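Local structure of putative acetyl xylan esterase (Cellvibrio japonicus, 2W9X) at residues 47-52 and 119-124; 68-73 and 90-95; 74-79 and 112-117. The protein removes acetyl groups from plant cell wall polysaccharides, deacetylating glucomannan with a large preference over acetylated xylan. All blocks are in the same frame, centred on the assembly; numbering follows the deposited sequence.

In the fold
All three contacts lie in the N-terminal beta-sandwich of this family 2 carbohydrate esterase, with centres 10 to 11 Å apart. Contacts 1 and 2 share the five-stranded antiparallel sheet, where strands 122-128 and 67-72 are neighbours. Contact 3 pairs strands 76-81 and 108-113 of the other antiparallel sheet, and contact 2 reaches that sheet too, through strand 87-93. Along the chain, the segments of contacts 2 and 3 alternate, and all four fall between 47-52 and 119-124. Thr-120 OG1 meets Gln-74 OE1, and Lys-91 N meets Asn-75 O. Together the contacts therefore join the two sheets of the sandwich to each other, away from the annotated catalytic sites.

Contact 1 (47-52 and 119-124); sequences SYTYSW and STSGRF
Strands 47-50 and 122-124 pair Tyr-48 with Phe-124 and Tyr-50 with Gly-122 inside the five-stranded sheet of the N-terminal beta-sandwich. Their directions lie 149° apart, so the pairing is antiparallel with a marked twist. Both are hydrogen-bonded pairs: Phe-124 N reaches Tyr-48 O at 2.8 Å and Tyr-48 N reaches Phe-124 O at 2.9 Å, while Tyr-50 N to Gly-122 O and Gly-122 N to Tyr-50 O are longer, 3.1 Å each. Thr-49 and Arg-123 form the non-hydrogen-bonded pair between them. On their face of the sheet Thr-49 OG1 rests 3.4 Å from Arg-123 CD, and the arginine chain bends at chi3 (-73°), carrying NH1 to 3.4 Å from Ser-47 CB and NH2 into a salt bridge with Asp-71.

The opposite face is aromatic. Phe-124 CD2 approaches Tyr-48 CD2 obliquely at 4.1 Å, and Phe-57 meets both rings. Tyr-50 has CG between its backbone N and carbonyl carbon (chi1 41°), which folds the ring back over the neighbouring strand, its hydroxyl bonded to Asp-72 OD2. The Gly-122 carbonyl oxygen consequently sits under the centre of that ring, 3.4 Å from its plane.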
loop_
_atom_site.group_PDB
_atom_site.type_symbol
_atom_site.label_atom_id
_atom_site.label_comp_id
_atom_site.label_asym_id
_atom_site.label_seq_id
_atom_site.Cartn_x
_atom_site.Cartn_y
_atom_site.Cartn_z
ATOM N N SER B 47 26.592 -15.868 -27.590
ATOM C CA SER B 47 25.322 -15.425 -28.130
ATOM C C SER B 47 24.303 -15.173 -27.030
ATOM O O SER B 47 24.117 -15.990 -26.116
ATOM C CB SER B 47 24.788 -16.404 -29.176
ATOM O OG SER B 47 24.302 -17.577 -28.573
ATOM N N TYR B 48 23.666 -14.015 -27.126
ATOM C CA TYR B 48 22.642 -13.606 -26.194
ATOM C C TYR B 48 21.319 -13.641 -26.952
ATOM O O TYR B 48 21.114 -12.867 -27.887
ATOM C CB TYR B 48 22.953 -12.199 -25.664
ATOM C CG TYR B 48 24.383 -12.035 -25.191
ATOM C CD1 TYR B 48 24.766 -12.406 -23.896
ATOM C CD2 TYR B 48 25.366 -11.534 -26.045
ATOM C CE1 TYR B 48 26.098 -12.268 -23.464
ATOM C CE2 TYR B 48 26.693 -11.399 -25.623
ATOM C CZ TYR B 48 27.048 -11.756 -24.331
ATOM O OH TYR B 48 28.366 -11.624 -23.922
ATOM N N THR B 49 20.462 -14.592 -26.585
ATOM C CA THR B 49 19.116 -14.738 -27.174
ATOM C C THR B 49 18.052 -14.204 -26.198
ATOM O O THR B 49 18.107 -14.488 -25.003
ATOM C CB THR B 49 18.840 -16.221 -27.588
ATOM O OG1 THR B 49 19.890 -16.673 -28.446
ATOM C CG2 THR B 49 17.518 -16.380 -28.333
ATOM N N TYR B 50 17.103 -13.417 -26.709
ATOM C CA TYR B 50 16.084 -12.746 -25.875
ATOM C C TYR B 50 14.717 -12.681 -26.568
ATOM O O TYR B 50 14.635 -12.766 -27.789
ATOM C CB TYR B 50 16.551 -11.325 -25.518
ATOM C CG TYR B 50 17.201 -10.657 -26.691
ATOM C CD1 TYR B 50 18.584 -10.790 -26.919
ATOM C CD2 TYR B 50 16.429 -9.956 -27.627
ATOM C CE1 TYR B 50 19.182 -10.201 -28.036
ATOM C CE2 TYR B 50 17.008 -9.371 -28.736
ATOM C CZ TYR B 50 18.382 -9.500 -28.939
ATOM O OH TYR B 50 18.948 -8.918 -30.038
ATOM N N SER B 51 13.645 -12.518 -25.789
ATOM C CA SER B 51 12.298 -12.313 -26.362
ATOM C C SER B 51 11.384 -11.413 -25.526
ATOM O O SER B 51 10.486 -10.750 -26.073
ATOM C CB SER B 51 11.602 -13.644 -26.646
ATOM O OG SER B 51 11.530 -14.411 -25.466
ATOM N N TRP B 52 11.604 -11.383 -24.208
ATOM C CA TRP B 52 10.849 -10.491 -23.328
ATOM C C TRP B 52 11.186 -9.030 -23.694
ATOM O O TRP B 52 12.267 -8.759 -24.229
ATOM C CB TRP B 52 11.148 -10.776 -21.852
ATOM C CG TRP B 52 10.573 -12.068 -21.317
ATOM C CD1 TRP B 52 11.247 -13.231 -21.125
ATOM C CD2 TRP B 52 9.213 -12.322 -20.899
ATOM N NE1 TRP B 52 10.405 -14.200 -20.620
ATOM C CE2 TRP B 52 9.152 -13.672 -20.472
ATOM C CE3 TRP B 52 8.044 -11.548 -20.853
ATOM C CZ2 TRP B 52 7.968 -14.267 -19.991
ATOM C CZ3 TRP B 52 6.858 -12.142 -20.372
ATOM C CH2 TRP B 52 6.837 -13.492 -19.943
ATOM N N SER B 119 6.132 -14.148 -30.472
ATOM C CA SER B 119 6.212 -15.463 -31.093
ATOM C C SER B 119 7.572 -15.753 -31.710
ATOM O O SER B 119 7.738 -16.769 -32.391
ATOM C CB SER B 119 5.098 -15.622 -32.128
ATOM O OG SER B 119 5.083 -14.526 -33.023
ATOM N N THR B 120 8.550 -14.879 -31.465
ATOM C CA THR B 120 9.916 -15.082 -31.984
ATOM C C THR B 120 10.990 -14.613 -30.991
ATOM O O THR B 120 10.678 -14.046 -29.935
ATOM C CB THR B 120 10.148 -14.330 -33.314
ATOM O OG1 THR B 120 10.074 -12.925 -33.071
ATOM C CG2 THR B 120 9.128 -14.723 -34.391
ATOM N N SER B 121 12.252 -14.836 -31.341
ATOM C CA SER B 121 13.359 -14.314 -30.546
ATOM C C SER B 121 14.404 -13.638 -31.422
ATOM O O SER B 121 14.339 -13.715 -32.644
ATOM C CB SER B 121 13.981 -15.420 -29.687
ATOM O OG SER B 121 14.521 -16.451 -30.489
ATOM N N GLY B 122 15.350 -12.951 -30.790
ATOM C CA GLY B 122 16.452 -12.293 -31.503
ATOM C C GLY B 122 17.772 -12.587 -30.819
ATOM O O GLY B 122 17.794 -12.952 -29.644
ATOM N N ARG B 123 18.877 -12.440 -31.546
ATOM C CA ARG B 123 20.189 -12.645 -30.951
ATOM C C ARG B 123 21.111 -11.433 -31.093
ATOM O O ARG B 123 21.177 -10.794 -32.152
ATOM C CB ARG B 123 20.865 -13.900 -31.525
ATOM C CG ARG B 123 19.928 -15.100 -31.711
ATOM C CD ARG B 123 20.674 -16.427 -31.740
ATOM N NE ARG B 123 21.424 -16.636 -32.976
ATOM C CZ ARG B 123 22.705 -16.312 -33.140
ATOM N NH1 ARG B 123 23.365 -15.740 -32.145
ATOM N NH2 ARG B 123 23.332 -16.548 -34.295
ATOM N N PHE B 124 21.811 -11.122 -30.004
ATOM C CA PHE B 124 22.914 -10.169 -30.014
ATOM C C PHE B 124 24.202 -10.950 -29.786
ATOM O O PHE B 124 24.268 -11.796 -28.884
ATOM C CB PHE B 124 22.716 -9.109 -28.929
ATOM C CG PHE B 124 23.821 -8.087 -28.844
ATOM C CD1 PHE B 124 24.155 -7.299 -29.943
ATOM C CD2 PHE B 124 24.492 -7.876 -27.640
ATOM C CE1 PHE B 124 25.167 -6.341 -29.852
ATOM C CE2 PHE B 124 25.498 -6.909 -27.538
ATOM C CZ PHE B 124 25.828 -6.141 -28.641
#

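Contact 2 (68-73 and 90-95); sequences LKFDDD and NKPGKV
Phe-70, Asp-73 and Gly-93 bury the most surface where segment 68-73 meets 90-95, at a corner of the N-terminal beta-sandwich. The chain turns at Lys-94, so that strand 87-93 belongs to one antiparallel sheet and 95-98 to the edge of the other.

Phe-70 is held through both backbone and ring. Its N-H gives a nearly straight bond to Val-95 O (2.8 Å, 172°), whereas the return bond from Val-95 N to Phe-70 O is long and bent at 3.3 Å. With CG beside the backbone N, the ring presents one face to Pro-92, whose CG lies 3.6 Å from the ring centroid and 16° off the normal, a CH-pi contact. The two side chains cross at about a right angle, and Phe-77 packs against both.

Gly-93 exchanges two backbone bonds with Asp-72, Gly-93 N to Asp-72 O at 2.8 Å and Asp-72 N to Gly-93 O at 3.0 Å. Both donors stand about 60° out of the acceptor's carbonyl plane, off its lone pairs, so this end of the pairing is distorted. The positive phi of Gly-93 suits glycine. The Asp-72 carboxylate finds its partners outside segment 90-95, OD1 accepting from Gln-74 N and Asn-75 N.

Asp-73 lies alongside Gly-93, its CB against Gly-93 CA. Its carbonyl oxygen meets the extended Lys-91 chain, 3.3 Å from CD, and a water donates to Asp-73 O at 2.9 Å while accepting from Lys-91 NZ at 3.1 Å.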
loop_
_atom_site.group_PDB
_atom_site.type_symbol
_atom_site.label_atom_id
_atom_site.label_comp_id
_atom_site.label_asym_id
_atom_site.label_seq_id
_atom_site.Cartn_x
_atom_site.Cartn_y
_atom_site.Cartn_z
ATOM N N LEU B 68 28.975 -3.719 -33.335
ATOM C CA LEU B 68 27.949 -4.546 -32.742
ATOM C C LEU B 68 27.645 -5.677 -33.713
ATOM O O LEU B 68 27.334 -5.429 -34.878
ATOM C CB LEU B 68 26.689 -3.715 -32.484
ATOM C CG LEU B 68 26.544 -2.856 -31.227
ATOM C CD1 LEU B 68 27.519 -1.685 -31.171
ATOM C CD2 LEU B 68 25.121 -2.330 -31.177
ATOM N N LYS B 69 27.764 -6.917 -33.239
ATOM C CA LYS B 69 27.393 -8.079 -34.033
ATOM C C LYS B 69 25.964 -8.466 -33.705
ATOM O O LYS B 69 25.646 -8.781 -32.554
ATOM C CB LYS B 69 28.321 -9.261 -33.751
ATOM C CG LYS B 69 29.744 -9.116 -34.247
ATOM C CD LYS B 69 30.478 -10.441 -34.109
ATOM C CE LYS B 69 30.333 -11.337 -35.350
ATOM N NZ LYS B 69 31.325 -11.008 -36.418
ATOM N N PHE B 70 25.115 -8.453 -34.725
ATOM C CA PHE B 70 23.696 -8.774 -34.573
ATOM C C PHE B 70 23.342 -10.094 -35.245
ATOM O O PHE B 70 23.956 -10.471 -36.238
ATOM C CB PHE B 70 22.841 -7.700 -35.248
ATOM C CG PHE B 70 22.665 -6.443 -34.452
ATOM C CD1 PHE B 70 21.802 -6.407 -33.352
ATOM C CD2 PHE B 70 23.302 -5.266 -34.847
ATOM C CE1 PHE B 70 21.618 -5.227 -32.639
ATOM C CE2 PHE B 70 23.122 -4.079 -34.140
ATOM C CZ PHE B 70 22.281 -4.057 -33.037
ATOM N N ASP B 71 22.345 -10.783 -34.698
ATOM C CA ASP B 71 21.565 -11.774 -35.441
ATOM C C ASP B 71 20.108 -11.578 -35.039
ATOM O O ASP B 71 19.546 -12.351 -34.246
ATOM C CB ASP B 71 22.034 -13.210 -35.180
ATOM C CG ASP B 71 21.428 -14.219 -36.169
ATOM O OD1 ASP B 71 20.936 -13.810 -37.240
ATOM O OD2 ASP B 71 21.443 -15.432 -35.880
ATOM N N ASP B 72 19.513 -10.506 -35.563
ATOM C CA ASP B 72 18.182 -10.089 -35.156
ATOM C C ASP B 72 17.460 -9.302 -36.265
ATOM O O ASP B 72 17.741 -8.114 -36.486
ATOM C CB ASP B 72 18.287 -9.250 -33.873
ATOM C CG ASP B 72 16.940 -9.022 -33.195
ATOM O OD1 ASP B 72 15.890 -9.059 -33.868
ATOM O OD2 ASP B 72 16.945 -8.805 -31.965
ATOM N N ASP B 73 16.543 -9.976 -36.959
ATOM C CA ASP B 73 15.668 -9.312 -37.929
ATOM C C ASP B 73 14.243 -9.145 -37.379
ATOM O O ASP B 73 13.289 -8.982 -38.140
ATOM C CB ASP B 73 15.652 -10.078 -39.267
ATOM C CG ASP B 73 14.928 -11.423 -39.176
ATOM O OD1 ASP B 73 14.666 -11.907 -38.051
ATOM O OD2 ASP B 73 14.626 -12.006 -40.244
ATOM N N ASN B 90 17.071 -0.677 -36.994
ATOM C CA ASN B 90 15.811 -1.311 -37.356
ATOM C C ASN B 90 15.989 -2.677 -38.022
ATOM O O ASN B 90 16.402 -2.750 -39.178
ATOM C CB ASN B 90 15.038 -0.355 -38.282
ATOM C CG ASN B 90 13.621 -0.811 -38.560
ATOM O OD1 ASN B 90 13.375 -1.975 -38.875
ATOM N ND2 ASN B 90 12.674 0.117 -38.460
ATOM N N LYS B 91 15.658 -3.754 -37.305
ATOM C CA LYS B 91 15.838 -5.123 -37.820
ATOM C C LYS B 91 17.169 -5.299 -38.576
ATOM O O LYS B 91 17.175 -5.592 -39.780
ATOM C CB LYS B 91 14.671 -5.524 -38.720
ATOM C CG LYS B 91 13.343 -5.551 -38.026
ATOM C CD LYS B 91 12.252 -5.966 -38.982
ATOM C CE LYS B 91 10.977 -6.216 -38.222
ATOM N NZ LYS B 91 9.911 -6.771 -39.083
ATOM N N PRO B 92 18.305 -5.121 -37.873
ATOM C CA PRO B 92 19.625 -5.189 -38.512
ATOM C C PRO B 92 19.915 -6.530 -39.202
ATOM O O PRO B 92 20.691 -6.576 -40.154
ATOM C CB PRO B 92 20.585 -4.988 -37.334
ATOM C CG PRO B 92 19.787 -5.397 -36.124
ATOM C CD PRO B 92 18.424 -4.865 -36.425
ATOM N N GLY B 93 19.299 -7.604 -38.712
ATOM C CA GLY B 93 19.501 -8.944 -39.255
ATOM C C GLY B 93 20.803 -9.574 -38.795
ATOM O O GLY B 93 21.275 -9.308 -37.689
ATOM N N LYS B 94 21.377 -10.417 -39.649
ATOM C CA LYS B 94 22.665 -11.039 -39.377
ATOM C C LYS B 94 23.755 -10.167 -39.990
ATOM O O LYS B 94 24.139 -10.361 -41.141
ATOM C CB LYS B 94 22.708 -12.457 -39.959
ATOM C CG LYS B 94 23.871 -13.313 -39.478
ATOM C CD LYS B 94 23.626 -14.773 -39.820
ATOM C CE LYS B 94 24.453 -15.692 -38.938
ATOM N NZ LYS B 94 24.271 -17.124 -39.323
ATOM N N VAL B 95 24.229 -9.189 -39.220
ATOM C CA VAL B 95 25.219 -8.221 -39.702
ATOM C C VAL B 95 26.185 -7.777 -38.603
ATOM O O VAL B 95 25.917 -7.946 -37.401
ATOM C CB VAL B 95 24.566 -6.932 -40.314
ATOM C CG1 VAL B 95 23.781 -7.246 -41.589
ATOM C CG2 VAL B 95 23.696 -6.195 -39.284
HETATM O O HOH W 1 11.377 -9.256 -40.346
#

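Contact 3 (74-79 and 112-117); sequences QNIFRL and EKLTET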
loop_
_atom_site.group_PDB
_atom_site.type_symbol
_atom_site.label_atom_id
_atom_site.label_comp_id
_atom_site.label_asym_id
_atom_site.label_seq_id
_atom_site.Cartn_x
_atom_site.Cartn_y
_atom_site.Cartn_z
ATOM N N GLN B 74 14.111 -9.192 -36.055
ATOM C CA GLN B 74 12.804 -9.167 -35.405
ATOM C C GLN B 74 12.532 -7.858 -34.677
ATOM O O GLN B 74 11.390 -7.462 -34.543
ATOM C CB GLN B 74 12.686 -10.330 -34.409
ATOM C CG GLN B 74 12.667 -11.719 -35.051
ATOM C CD GLN B 74 11.460 -11.913 -35.935
ATOM O OE1 GLN B 74 10.327 -11.753 -35.498
ATOM N NE2 GLN B 74 11.696 -12.255 -37.191
ATOM N N ASN B 75 13.588 -7.203 -34.204
ATOM C CA ASN B 75 13.458 -6.023 -33.352
ATOM C C ASN B 75 13.934 -4.712 -33.961
ATOM O O ASN B 75 14.790 -4.694 -34.841
ATOM C CB ASN B 75 14.222 -6.249 -32.047
ATOM C CG ASN B 75 13.603 -7.321 -31.201
ATOM O OD1 ASN B 75 14.165 -8.422 -31.050
ATOM N ND2 ASN B 75 12.429 -7.032 -30.659
ATOM N N ILE B 76 13.360 -3.616 -33.472
ATOM C CA ILE B 76 13.965 -2.299 -33.609
ATOM C C ILE B 76 14.714 -2.048 -32.299
ATOM O O ILE B 76 14.232 -2.422 -31.221
ATOM C CB ILE B 76 12.918 -1.171 -33.858
ATOM C CG1 ILE B 76 11.941 -1.549 -34.982
ATOM C CG2 ILE B 76 13.616 0.162 -34.170
ATOM C CD1 ILE B 76 10.775 -0.539 -35.195
ATOM N N PHE B 77 15.892 -1.432 -32.406
ATOM C CA PHE B 77 16.726 -1.103 -31.259
ATOM C C PHE B 77 17.028 0.372 -31.290
ATOM O O PHE B 77 16.988 0.997 -32.344
ATOM C CB PHE B 77 18.098 -1.810 -31.341
ATOM C CG PHE B 77 18.034 -3.304 -31.278
ATOM C CD1 PHE B 77 18.169 -3.966 -30.057
ATOM C CD2 PHE B 77 17.873 -4.054 -32.438
ATOM C CE1 PHE B 77 18.125 -5.360 -29.990
ATOM C CE2 PHE B 77 17.835 -5.443 -32.385
ATOM C CZ PHE B 77 17.962 -6.098 -31.162
ATOM N N ARG B 78 17.374 0.923 -30.133
ATOM C CA ARG B 78 18.139 2.156 -30.131
ATOM C C ARG B 78 19.513 1.966 -29.481
ATOM O O ARG B 78 19.692 1.128 -28.576
ATOM C CB ARG B 78 17.344 3.341 -29.555
ATOM C CG ARG B 78 17.092 3.293 -28.071
ATOM C CD ARG B 78 16.077 4.343 -27.633
ATOM N NE ARG B 78 16.011 4.359 -26.169
ATOM C CZ ARG B 78 15.236 5.151 -25.442
ATOM N NH1 ARG B 78 15.293 5.069 -24.121
ATOM N NH2 ARG B 78 14.412 6.014 -26.023
ATOM N N LEU B 79 20.480 2.725 -29.988
ATOM C CA LEU B 79 21.850 2.689 -29.499
ATOM C C LEU B 79 22.207 4.025 -28.869
ATOM O O LEU B 79 22.085 5.068 -29.501
ATOM C CB LEU B 79 22.814 2.346 -30.641
ATOM C CG LEU B 79 24.321 2.251 -30.380
ATOM C CD1 LEU B 79 24.628 1.090 -29.462
ATOM C CD2 LEU B 79 25.058 2.070 -31.700
ATOM N N GLU B 112 19.482 -0.837 -26.603
ATOM C CA GLU B 112 18.163 -1.199 -26.049
ATOM C C GLU B 112 17.190 -1.743 -27.093
ATOM O O GLU B 112 17.003 -1.149 -28.150
ATOM C CB GLU B 112 17.506 0.010 -25.350
ATOM C CG GLU B 112 18.306 0.587 -24.175
ATOM C CD GLU B 112 17.714 1.849 -23.577
ATOM O OE1 GLU B 112 16.868 2.526 -24.213
ATOM O OE2 GLU B 112 18.109 2.172 -22.443
ATOM N N LYS B 113 16.552 -2.864 -26.770
ATOM C CA LYS B 113 15.411 -3.379 -27.534
ATOM C C LYS B 113 14.173 -2.496 -27.267
ATOM O O LYS B 113 13.890 -2.126 -26.124
ATOM C CB LYS B 113 15.155 -4.838 -27.145
ATOM C CG LYS B 113 13.914 -5.503 -27.716
ATOM C CD LYS B 113 13.523 -6.648 -26.783
ATOM C CE LYS B 113 13.037 -7.883 -27.510
ATOM N NZ LYS B 113 11.629 -7.788 -27.938
ATOM N N LEU B 114 13.459 -2.153 -28.340
ATOM C CA LEU B 114 12.297 -1.258 -28.266
ATOM C C LEU B 114 10.999 -2.023 -28.446
ATOM O O LEU B 114 9.999 -1.721 -27.817
ATOM C CB LEU B 114 12.400 -0.205 -29.383
ATOM C CG LEU B 114 13.173 1.090 -29.181
ATOM C CD1 LEU B 114 14.315 0.986 -28.223
ATOM C CD2 LEU B 114 13.586 1.722 -30.502
ATOM N N THR B 115 11.026 -3.017 -29.324
ATOM C CA THR B 115 9.814 -3.661 -29.816
ATOM C C THR B 115 9.465 -4.945 -29.048
ATOM O O THR B 115 10.273 -5.462 -28.273
ATOM C CB THR B 115 9.949 -3.981 -31.304
ATOM O OG1 THR B 115 11.221 -4.592 -31.534
ATOM C CG2 THR B 115 9.838 -2.708 -32.158
ATOM N N GLU B 116 8.242 -5.428 -29.256
ATOM C CA GLU B 116 7.759 -6.643 -28.631
ATOM C C GLU B 116 7.757 -7.769 -29.649
ATOM O O GLU B 116 7.355 -7.568 -30.806
ATOM C CB GLU B 116 6.341 -6.457 -28.084
ATOM C CG GLU B 116 5.806 -7.718 -27.405
ATOM C CD GLU B 116 4.421 -7.563 -26.817
ATOM O OE1 GLU B 116 3.589 -6.803 -27.363
ATOM O OE2 GLU B 116 4.154 -8.230 -25.799
ATOM N N THR B 117 8.212 -8.937 -29.195
ATOM C CA THR B 117 8.245 -10.174 -29.970
ATOM C C THR B 117 7.566 -11.262 -29.140
ATOM O O THR B 117 8.165 -11.793 -28.197
ATOM C CB THR B 117 9.699 -10.625 -30.256
ATOM O OG1 THR B 117 10.459 -10.610 -29.033
ATOM C CG2 THR B 117 10.384 -9.726 -31.296
#
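Arg-78 and Glu-112 form a salt bridge, their side chains lying side by side and pointing the same way. Both arginine donors converge on one oxygen: NE is 2.8 Å and NH1 3.0 Å from Glu-112 OE1. That oxygen lies close to the guanidinium plane and presents its syn lone pair to NH1; the two planar groups are 26° apart. The other carboxylate oxygen, OE2, takes salt bridges from Arg-110 and Lys-186.

Beneath this pair the backbones are joined as antiparallel strands, with Glu-112 N bonded to Arg-78 O at 2.8 Å and Arg-78 N returning a bond to Glu-112 O. Leu-114 N to Ile-76 O continues the pairing. Past it a side chain replaces the carbonyl: Thr-115 OG1, set between its own N and carbonyl carbon (chi1 47°), accepts from Ile-76 N at 3.0 Å. Lys-113, bent at chi3 and chi4, braces the departing loop by bonding Thr-115 O at 2.7 Å and Thr-117 OG1 at 3.2 Å.

Apolar groups fill in around these bonds. Thr-115 CG2 meets Ile-76 CG1 at 3.7 Å, and Leu-114 CD1 lies across the Arg-78 chain, 3.6 Å from CG.

With three basic side chains gathered round it, Glu-112 is probably ionised; since Lys-186 belongs to helix 180-187 of the SGNH-type part, the Glu-112 to Lys-186 salt bridge probably contributes to holding the beta-sandwich against the hydrolase fold.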